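PDB 6QM2: type II restriction enzyme NlaIV from Neisseria lactamica, which recognises the double-stranded DNA sequence 5'-GGNNCC-3' and cuts in the middle of it, leaving blunt ends that carry 5'-phosphates. Local coordinates for residues E20-A25 against K141-K146; D156-N161 against E199-Q204; R217-A222 against R229-P234. All blocks are in the same frame, centred on the assembly; numbering follows the deposited sequence.

Contact 1: residues E20-A25 against K141-K146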
loop_
_atom_site.group_PDB
_atom_site.type_symbol
_atom_site.label_atom_id
_atom_site.label_comp_id
_atom_site.label_asym_id
_atom_site.label_seq_id
_atom_site.Cartn_x
_atom_site.Cartn_y
_atom_site.Cartn_z
ATOM N N GLU A 20 -20.086 19.875 -9.712
ATOM C CA GLU A 20 -19.834 18.431 -9.571
ATOM C C GLU A 20 -20.764 17.789 -8.534
ATOM O O GLU A 20 -21.114 16.615 -8.668
ATOM C CB GLU A 20 -18.370 18.189 -9.169
ATOM C CG GLU A 20 -17.934 16.736 -9.010
ATOM C CD GLU A 20 -17.941 15.965 -10.312
ATOM O OE1 GLU A 20 -17.369 16.460 -11.305
ATOM O OE2 GLU A 20 -18.507 14.856 -10.338
ATOM N N LYS A 21 -21.138 18.562 -7.507
ATOM C CA LYS A 21 -21.917 18.082 -6.353
ATOM C C LYS A 21 -21.144 16.969 -5.641
ATOM O O LYS A 21 -21.613 15.838 -5.509
ATOM C CB LYS A 21 -23.334 17.643 -6.761
ATOM C CG LYS A 21 -24.197 18.777 -7.302
ATOM C CD LYS A 21 -25.223 18.285 -8.315
ATOM C CE LYS A 21 -25.931 19.439 -9.007
ATOM N NZ LYS A 21 -26.480 19.012 -10.322
ATOM N N ILE A 22 -19.942 17.330 -5.197
ATOM C CA ILE A 22 -18.987 16.388 -4.605
ATOM C C ILE A 22 -19.468 15.806 -3.266
ATOM O O ILE A 22 -19.191 14.642 -2.975
ATOM C CB ILE A 22 -17.581 17.045 -4.453
ATOM C CG1 ILE A 22 -16.467 15.995 -4.306
ATOM C CG2 ILE A 22 -17.549 18.049 -3.302
ATOM C CD1 ILE A 22 -16.035 15.368 -5.613
ATOM N N LEU A 23 -20.200 16.593 -2.475
ATOM C CA LEU A 23 -20.659 16.146 -1.152
ATOM C C LEU A 23 -21.692 15.021 -1.214
ATOM O O LEU A 23 -21.699 14.137 -0.357
ATOM C CB LEU A 23 -21.225 17.318 -0.345
ATOM C CG LEU A 23 -20.259 18.458 -0.011
ATOM C CD1 LEU A 23 -20.975 19.483 0.857
ATOM C CD2 LEU A 23 -18.993 17.957 0.676
ATOM N N SER A 24 -22.555 15.063 -2.227
ATOM C CA SER A 24 -23.566 14.024 -2.455
ATOM C C SER A 24 -23.127 12.937 -3.457
ATOM O O SER A 24 -23.881 11.996 -3.708
ATOM C CB SER A 24 -24.869 14.685 -2.923
ATOM O OG SER A 24 -24.622 15.597 -3.979
ATOM N N ALA A 25 -21.917 13.050 -4.010
ATOM C CA ALA A 25 -21.434 12.110 -5.030
ATOM C C ALA A 25 -21.014 10.775 -4.429
ATOM O O ALA A 25 -20.651 10.699 -3.251
ATOM C CB ALA A 25 -20.270 12.710 -5.810
ATOM N N LYS A 141 -17.239 13.185 2.518
ATOM C CA LYS A 141 -18.068 13.734 3.602
ATOM C C LYS A 141 -17.873 15.239 3.800
ATOM O O LYS A 141 -18.836 15.954 4.069
ATOM C CB LYS A 141 -17.812 12.994 4.924
ATOM C CG LYS A 141 -18.407 11.588 4.972
ATOM C CD LYS A 141 -18.350 10.984 6.372
ATOM C CE LYS A 141 -19.457 11.514 7.280
ATOM N NZ LYS A 141 -19.101 11.414 8.723
ATOM N N ASP A 142 -16.630 15.703 3.678
ATOM C CA ASP A 142 -16.297 17.127 3.780
ATOM C C ASP A 142 -15.293 17.538 2.701
ATOM O O ASP A 142 -14.529 16.711 2.197
ATOM C CB ASP A 142 -15.700 17.434 5.156
ATOM C CG ASP A 142 -16.736 17.435 6.266
ATOM O OD1 ASP A 142 -17.721 18.194 6.162
ATOM O OD2 ASP A 142 -16.551 16.695 7.259
ATOM N N LEU A 143 -15.318 18.822 2.350
ATOM C CA LEU A 143 -14.312 19.427 1.473
ATOM C C LEU A 143 -13.942 20.800 2.022
ATOM O O LEU A 143 -14.818 21.560 2.442
ATOM C CB LEU A 143 -14.833 19.548 0.038
ATOM C CG LEU A 143 -13.785 19.889 -1.033
ATOM C CD1 LEU A 143 -12.866 18.706 -1.305
ATOM C CD2 LEU A 143 -14.441 20.336 -2.332
ATOM N N TRP A 144 -12.644 21.105 2.024
ATOM C CA TRP A 144 -12.133 22.388 2.510
ATOM C C TRP A 144 -11.138 22.999 1.533
ATOM O O TRP A 144 -10.452 22.279 0.802
ATOM C CB TRP A 144 -11.413 22.215 3.846
ATOM C CG TRP A 144 -12.255 21.769 4.999
ATOM C CD1 TRP A 144 -13.010 22.558 5.818
ATOM C CD2 TRP A 144 -12.381 20.433 5.501
ATOM N NE1 TRP A 144 -13.612 21.795 6.789
ATOM C CE2 TRP A 144 -13.245 20.487 6.618
ATOM C CE3 TRP A 144 -11.855 19.194 5.109
ATOM C CZ2 TRP A 144 -13.595 19.347 7.349
ATOM C CZ3 TRP A 144 -12.203 18.059 5.839
ATOM C CH2 TRP A 144 -13.063 18.145 6.947
ATOM N N LEU A 145 -11.077 24.331 1.536
ATOM C CA LEU A 145 -9.993 25.087 0.908
ATOM C C LEU A 145 -9.396 25.982 1.985
ATOM O O LEU A 145 -10.055 26.912 2.456
ATOM C CB LEU A 145 -10.503 25.922 -0.271
ATOM C CG LEU A 145 -9.417 26.563 -1.149
ATOM C CD1 LEU A 145 -8.654 25.511 -1.946
ATOM C CD2 LEU A 145 -10.025 27.595 -2.081
ATOM N N LYS A 146 -8.164 25.678 2.390
ATOM C CA LYS A 146 -7.521 26.358 3.517
ATOM C C LYS A 146 -6.071 26.722 3.194
ATOM O O LYS A 146 -5.463 26.146 2.289
ATOM C CB LYS A 146 -7.555 25.456 4.758
ATOM C CG LYS A 146 -8.949 25.085 5.260
ATOM C CD LYS A 146 -9.478 26.093 6.271
ATOM C CE LYS A 146 -10.998 26.099 6.317
ATOM N NZ LYS A 146 -11.502 27.024 7.367
#
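L23 lays its CD2 methyl against the backbone of strand 138-147. CD2 of L23 is 3.9 Å from K141 O and 4.2 Å from D142 CA. Its CB leaves the main chain alongside the strand. CG stands beside the backbone N and anti to the carbonyl carbon (chi1 -62°), and this turns one methyl back onto the strand. The second point of contact is between side chains. I22 and L143 both start toward each other and cross at about a right angle, with I22 CG2 4.0 Å from L143 CD2. Both residues are buried, while L23 and K141 lie at the exposed border.

The loop 20-25 leads from helix 9-18 to strand 27-33. Here it covers the outermost strand, within this chain, of the mixed five-stranded sheet of a PDDEXK-clan nuclease. F13 of helix 9-18 also packs on L143, so helix and loop cover the strand together. K141 and D142 form a classic beta bulge opposite G129; CB of D142 points away from the loop, and its carboxylate forms a salt bridge with R96. E20 is tied to R61 and to the backbone of D35 of the second subunit.

The two segments meet through van der Waals contact: methyl on methyl at I22 and L143, and an L23 methyl on the strand's backbone. The I22-L143 pair thus contributes by burying apolar surface, while L23 does so at a more open edge.

Contact 2: residues D156-N161 against E199-Q204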
loop_
_atom_site.group_PDB
_atom_site.type_symbol
_atom_site.label_atom_id
_atom_site.label_comp_id
_atom_site.label_asym_id
_atom_site.label_seq_id
_atom_site.Cartn_x
_atom_site.Cartn_y
_atom_site.Cartn_z
ATOM N N ASP A 156 2.621 20.911 22.710
ATOM C CA ASP A 156 3.356 20.926 23.960
ATOM C C ASP A 156 4.838 20.678 23.677
ATOM O O ASP A 156 5.196 19.628 23.139
ATOM C CB ASP A 156 2.816 19.873 24.930
ATOM C CG ASP A 156 3.382 20.040 26.329
ATOM O OD1 ASP A 156 3.068 21.066 26.971
ATOM O OD2 ASP A 156 4.153 19.165 26.776
ATOM N N GLY A 157 5.680 21.651 24.031
ATOM C CA GLY A 157 7.143 21.512 23.960
ATOM C C GLY A 157 7.820 22.075 22.718
ATOM O O GLY A 157 9.056 22.106 22.646
ATOM N N TRP A 158 7.022 22.490 21.731
ATOM C CA TRP A 158 7.518 23.114 20.501
ATOM C C TRP A 158 6.564 24.216 20.077
ATOM O O TRP A 158 5.376 24.165 20.400
ATOM C CB TRP A 158 7.640 22.081 19.379
ATOM C CG TRP A 158 8.554 20.960 19.717
ATOM C CD1 TRP A 158 8.230 19.809 20.371
ATOM C CD2 TRP A 158 9.955 20.887 19.444
ATOM N NE1 TRP A 158 9.342 19.017 20.516
ATOM C CE2 TRP A 158 10.416 19.652 19.953
ATOM C CE3 TRP A 158 10.865 21.737 18.807
ATOM C CZ2 TRP A 158 11.747 19.247 19.847
ATOM C CZ3 TRP A 158 12.191 21.336 18.703
ATOM C CH2 TRP A 158 12.620 20.100 19.223
ATOM N N ALA A 159 7.078 25.198 19.340
ATOM C CA ALA A 159 6.264 26.335 18.905
ATOM C C ALA A 159 5.225 25.939 17.858
ATOM O O ALA A 159 4.121 26.480 17.862
ATOM C CB ALA A 159 7.143 27.464 18.389
ATOM N N ILE A 160 5.579 25.002 16.974
ATOM C CA ILE A 160 4.641 24.464 15.970
ATOM C C ILE A 160 4.434 22.963 16.185
ATOM O O ILE A 160 5.323 22.280 16.702
ATOM C CB ILE A 160 5.104 24.753 14.510
ATOM C CG1 ILE A 160 3.959 24.487 13.520
ATOM C CG2 ILE A 160 6.345 23.942 14.129
ATOM C CD1 ILE A 160 4.164 25.102 12.157
ATOM N N ASN A 161 3.254 22.466 15.802
ATOM C CA ASN A 161 2.927 21.047 15.926
ATOM C C ASN A 161 3.796 20.203 15.006
ATOM O O ASN A 161 3.730 20.338 13.785
ATOM C CB ASN A 161 1.447 20.782 15.623
ATOM C CG ASN A 161 1.037 19.344 15.919
ATOM O OD1 ASN A 161 1.559 18.713 16.842
ATOM N ND2 ASN A 161 0.097 18.823 15.137
ATOM N N GLU A 199 9.739 30.411 12.887
ATOM C CA GLU A 199 10.978 31.089 13.286
ATOM C C GLU A 199 11.545 30.522 14.579
ATOM O O GLU A 199 12.729 30.199 14.652
ATOM C CB GLU A 199 10.757 32.598 13.459
ATOM C CG GLU A 199 12.037 33.397 13.702
ATOM C CD GLU A 199 11.791 34.774 14.297
ATOM O OE1 GLU A 199 10.693 35.349 14.095
ATOM O OE2 GLU A 199 12.715 35.285 14.969
ATOM N N GLU A 200 10.695 30.414 15.596
ATOM C CA GLU A 200 11.139 29.949 16.907
ATOM C C GLU A 200 11.488 28.467 16.871
ATOM O O GLU A 200 12.516 28.060 17.420
ATOM C CB GLU A 200 10.084 30.240 17.986
ATOM C CG GLU A 200 10.565 30.043 19.420
ATOM C CD GLU A 200 11.828 30.821 19.749
ATOM O OE1 GLU A 200 11.994 31.954 19.242
ATOM O OE2 GLU A 200 12.660 30.294 20.512
ATOM N N THR A 201 10.648 27.676 16.203
ATOM C CA THR A 201 10.917 26.249 15.996
ATOM C C THR A 201 12.293 25.998 15.371
ATOM O O THR A 201 12.950 25.016 15.711
ATOM C CB THR A 201 9.836 25.585 15.120
ATOM O OG1 THR A 201 8.540 25.880 15.651
ATOM C CG2 THR A 201 10.007 24.073 15.082
ATOM N N VAL A 202 12.723 26.885 14.472
ATOM C CA VAL A 202 14.057 26.794 13.872
ATOM C C VAL A 202 15.130 26.791 14.967
ATOM O O VAL A 202 16.049 25.977 14.928
ATOM C CB VAL A 202 14.321 27.927 12.835
ATOM C CG1 VAL A 202 15.786 27.988 12.429
ATOM C CG2 VAL A 202 13.475 27.727 11.583
ATOM N N TYR A 203 14.997 27.692 15.939
ATOM C CA TYR A 203 15.942 27.779 17.060
ATOM C C TYR A 203 15.798 26.624 18.051
ATOM O O TYR A 203 16.805 26.097 18.538
ATOM C CB TYR A 203 15.782 29.111 17.799
ATOM C CG TYR A 203 16.697 29.248 18.992
ATOM C CD1 TYR A 203 18.081 29.240 18.836
ATOM C CD2 TYR A 203 16.185 29.370 20.280
ATOM C CE1 TYR A 203 18.926 29.363 19.926
ATOM C CE2 TYR A 203 17.023 29.494 21.377
ATOM C CZ TYR A 203 18.392 29.489 21.195
ATOM O OH TYR A 203 19.224 29.609 22.281
ATOM N N GLN A 204 14.548 26.262 18.358
ATOM C CA GLN A 204 14.240 25.146 19.271
ATOM C C GLN A 204 14.843 23.830 18.792
ATOM O O GLN A 204 15.387 23.070 19.583
ATOM C CB GLN A 204 12.723 24.971 19.428
ATOM C CG GLN A 204 12.032 26.081 20.217
ATOM C CD GLN A 204 10.515 25.958 20.220
ATOM O OE1 GLN A 204 9.936 25.176 19.459
ATOM N NE2 GLN A 204 9.858 26.738 21.076
#
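Q204 reaches from the last turn of helix 191-204 to the loop 156-161, by a side-chain-to-backbone hydrogen bond that helps dock the loop on the helix. This helix lies in the C-terminal part of the PDDEXK-clan nuclease. Q204 OE1 accepts the bond from A159 N at 2.9 Å. The N-H meets a lone pair in the carbonyl plane, with a C=O...N angle of 119°. The Q204 chain is extended beyond CG, which carries the amide across to the loop.

W158 lies beside the same glutamine. The two side chains slide past each other in opposite directions, with ring and amide planes 72° apart. W158 CZ3 is 3.7 Å from Q204 CB, so the benzene end of the indole approaches the base of the glutamine side chain.

T201, one turn earlier, has its CB directed at the loop. Its OG1 lies against A159 CB and I160 CG2, and the I160 and T201 side chains cross at about a right angle. T201 OG1 is bonded to A197 O within the helix. W236 of helix 236-239 also packs on A159. The T201 methyl touches the loop too: its CG2 is 3.8 Å from CG2 of I160.

Contact 3: residues R217-A222 against R229-P234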
loop_
_atom_site.group_PDB
_atom_site.type_symbol
_atom_site.label_atom_id
_atom_site.label_comp_id
_atom_site.label_asym_id
_atom_site.label_seq_id
_atom_site.Cartn_x
_atom_site.Cartn_y
_atom_site.Cartn_z
ATOM N N ARG A 217 15.119 38.306 9.761
ATOM C CA ARG A 217 15.516 39.336 8.797
ATOM C C ARG A 217 15.500 38.763 7.377
ATOM O O ARG A 217 14.849 39.315 6.489
ATOM C CB ARG A 217 16.904 39.899 9.147
ATOM C CG ARG A 217 17.323 41.146 8.368
ATOM C CD ARG A 217 18.746 41.592 8.705
ATOM N NE ARG A 217 19.741 40.536 8.461
ATOM C CZ ARG A 217 20.253 40.195 7.270
ATOM N NH1 ARG A 217 19.890 40.818 6.148
ATOM N NH2 ARG A 217 21.147 39.207 7.198
ATOM N N LYS A 218 16.187 37.638 7.185
ATOM C CA LYS A 218 16.247 36.968 5.880
ATOM C C LYS A 218 14.867 36.673 5.295
ATOM O O LYS A 218 14.674 36.792 4.083
ATOM C CB LYS A 218 17.054 35.664 5.960
ATOM C CG LYS A 218 18.541 35.877 6.193
ATOM C CD LYS A 218 19.364 34.636 5.880
ATOM C CE LYS A 218 19.457 34.384 4.382
ATOM N NZ LYS A 218 20.605 33.500 4.048
ATOM N N PHE A 219 13.919 36.290 6.150
ATOM C CA PHE A 219 12.549 36.034 5.708
ATOM C C PHE A 219 11.812 37.321 5.328
ATOM O O PHE A 219 11.130 37.362 4.299
ATOM C CB PHE A 219 11.731 35.284 6.767
ATOM C CG PHE A 219 10.300 35.090 6.366
ATOM C CD1 PHE A 219 9.943 34.048 5.523
ATOM C CD2 PHE A 219 9.316 35.991 6.768
ATOM C CE1 PHE A 219 8.624 33.884 5.113
ATOM C CE2 PHE A 219 7.996 35.838 6.360
ATOM C CZ PHE A 219 7.648 34.781 5.533
ATOM N N GLU A 220 11.918 38.347 6.174
ATOM C CA GLU A 220 11.197 39.610 5.951
ATOM C C GLU A 220 11.667 40.344 4.689
ATOM O O GLU A 220 10.853 40.963 4.001
ATOM C CB GLU A 220 11.277 40.523 7.184
ATOM C CG GLU A 220 10.378 40.071 8.330
ATOM C CD GLU A 220 10.423 40.984 9.549
ATOM O OE1 GLU A 220 11.411 41.733 9.716
ATOM O OE2 GLU A 220 9.469 40.942 10.357
ATOM N N GLU A 221 12.967 40.266 4.393
ATOM C CA GLU A 221 13.521 40.800 3.139
ATOM C C GLU A 221 13.040 40.017 1.923
ATOM O O GLU A 221 12.693 40.605 0.894
ATOM C CB GLU A 221 15.049 40.801 3.174
ATOM C CG GLU A 221 15.621 41.853 4.110
ATOM C CD GLU A 221 17.125 41.745 4.296
ATOM O OE1 GLU A 221 17.654 42.456 5.178
ATOM O OE2 GLU A 221 17.779 40.956 3.574
ATOM N N ALA A 222 13.027 38.694 2.050
ATOM C CA ALA A 222 12.529 37.817 0.995
ATOM C C ALA A 222 11.037 38.009 0.741
ATOM O O ALA A 222 10.602 37.978 -0.405
ATOM C CB ALA A 222 12.818 36.369 1.332
ATOM N N ARG A 229 6.090 44.438 -0.477
ATOM C CA ARG A 229 5.338 44.839 0.706
ATOM C C ARG A 229 6.028 44.265 1.930
ATOM O O ARG A 229 6.401 43.096 1.927
ATOM C CB ARG A 229 3.917 44.291 0.620
ATOM C CG ARG A 229 2.962 44.834 1.664
ATOM C CD ARG A 229 1.558 44.295 1.435
ATOM N NE ARG A 229 1.463 42.853 1.681
ATOM C CZ ARG A 229 1.448 42.265 2.883
ATOM N NH1 ARG A 229 1.535 42.977 4.008
ATOM N NH2 ARG A 229 1.352 40.938 2.965
ATOM N N SER A 230 6.202 45.074 2.970
ATOM C CA SER A 230 6.827 44.594 4.204
ATOM C C SER A 230 5.848 43.708 4.976
ATOM O O SER A 230 4.628 43.818 4.814
ATOM C CB SER A 230 7.316 45.758 5.079
ATOM O OG SER A 230 6.245 46.394 5.759
ATOM N N ILE A 231 6.402 42.813 5.787
ATOM C CA ILE A 231 5.622 41.995 6.713
ATOM C C ILE A 231 6.327 42.002 8.071
ATOM O O ILE A 231 7.560 41.928 8.139
ATOM C CB ILE A 231 5.408 40.556 6.176
ATOM C CG1 ILE A 231 4.309 39.840 6.971
ATOM C CG2 ILE A 231 6.702 39.745 6.188
ATOM C CD1 ILE A 231 3.920 38.496 6.393
ATOM N N SER A 232 5.539 42.121 9.138
ATOM C CA SER A 232 6.060 42.143 10.501
ATOM C C SER A 232 5.712 40.826 11.203
ATOM O O SER A 232 4.539 40.550 11.493
ATOM C CB SER A 232 5.507 43.346 11.269
ATOM O OG SER A 232 6.338 43.651 12.378
ATOM N N ILE A 233 6.741 40.013 11.443
ATOM C CA ILE A 233 6.603 38.741 12.147
ATOM C C ILE A 233 6.766 39.014 13.641
ATOM O O ILE A 233 7.844 39.420 14.071
ATOM C CB ILE A 233 7.673 37.715 11.686
ATOM C CG1 ILE A 233 7.610 37.498 10.164
ATOM C CG2 ILE A 233 7.527 36.393 12.437
ATOM C CD1 ILE A 233 6.249 37.089 9.627
ATOM N N PRO A 234 5.706 38.798 14.442
ATOM C CA PRO A 234 5.867 39.026 15.886
ATOM C C PRO A 234 6.809 38.015 16.540
ATOM O O PRO A 234 7.024 36.932 15.989
ATOM C CB PRO A 234 4.444 38.869 16.429
ATOM C CG PRO A 234 3.745 38.007 15.440
ATOM C CD PRO A 234 4.349 38.323 14.105
HETATM O O HOH W 1 9.396 42.957 5.457
#
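The chain turns back after helix 215-227, and the segment 229-234 runs roughly antiparallel to the helix, with CA of E220 and CA of I231 6.1 Å apart. E220 makes the direct polar link. Its side chain is extended beyond CG and brings OE2 to the backbone N of I233, 3.1 Å away. The bond is almost straight, with an N-H...O angle of 176°, and the N-H meets OE2 nearly end-on to the C-O bond.

The same OE2 has a salt bridge to K216, whose NZ also bonds I233 O. K216 thus braces both sides, and its charge probably helps offset the closeness of two acceptors, E220 OE2 and I231 O.

The helix is followed by an extended segment that folds back along it and leads to helix 236-239 in the C-terminal part of the nuclease. One water ties the backbones as well. It donates to E220 O at 2.9 Å and accepts from I231 N at 3.0 Å.

Beside these bonds lies an apolar patch. F219 has CG anti to the backbone N (chi1 176°), which sends the ring toward the segment. Its CE2 is 3.9 Å from I233 CD1 and 4.1 Å from I231 CG2. V195 of helix 191-204 packs on both F219 and I233.

From the N terminus, the chain leaves helix 9-18, and the loop 20-25 meets segment 141-146, 116 residues further on, which closes contact 1. Contact 2 then opens in the loop after strand 138-147 and closes a shorter excursion, when helix 191-204 arrives. Contact 3 is the most local, formed by helix 215-227 and the segment that follows it. The three are in series, so none nests in or crosses another. Contact 1 ties the N-terminal region to the main sheet, on the opposite side of the chain's centre from the other two. Contacts 2 and 3 are neighbours that touch: E199 OE1 packs 3.7 Å from I233 CG2, joining the C-terminal elements.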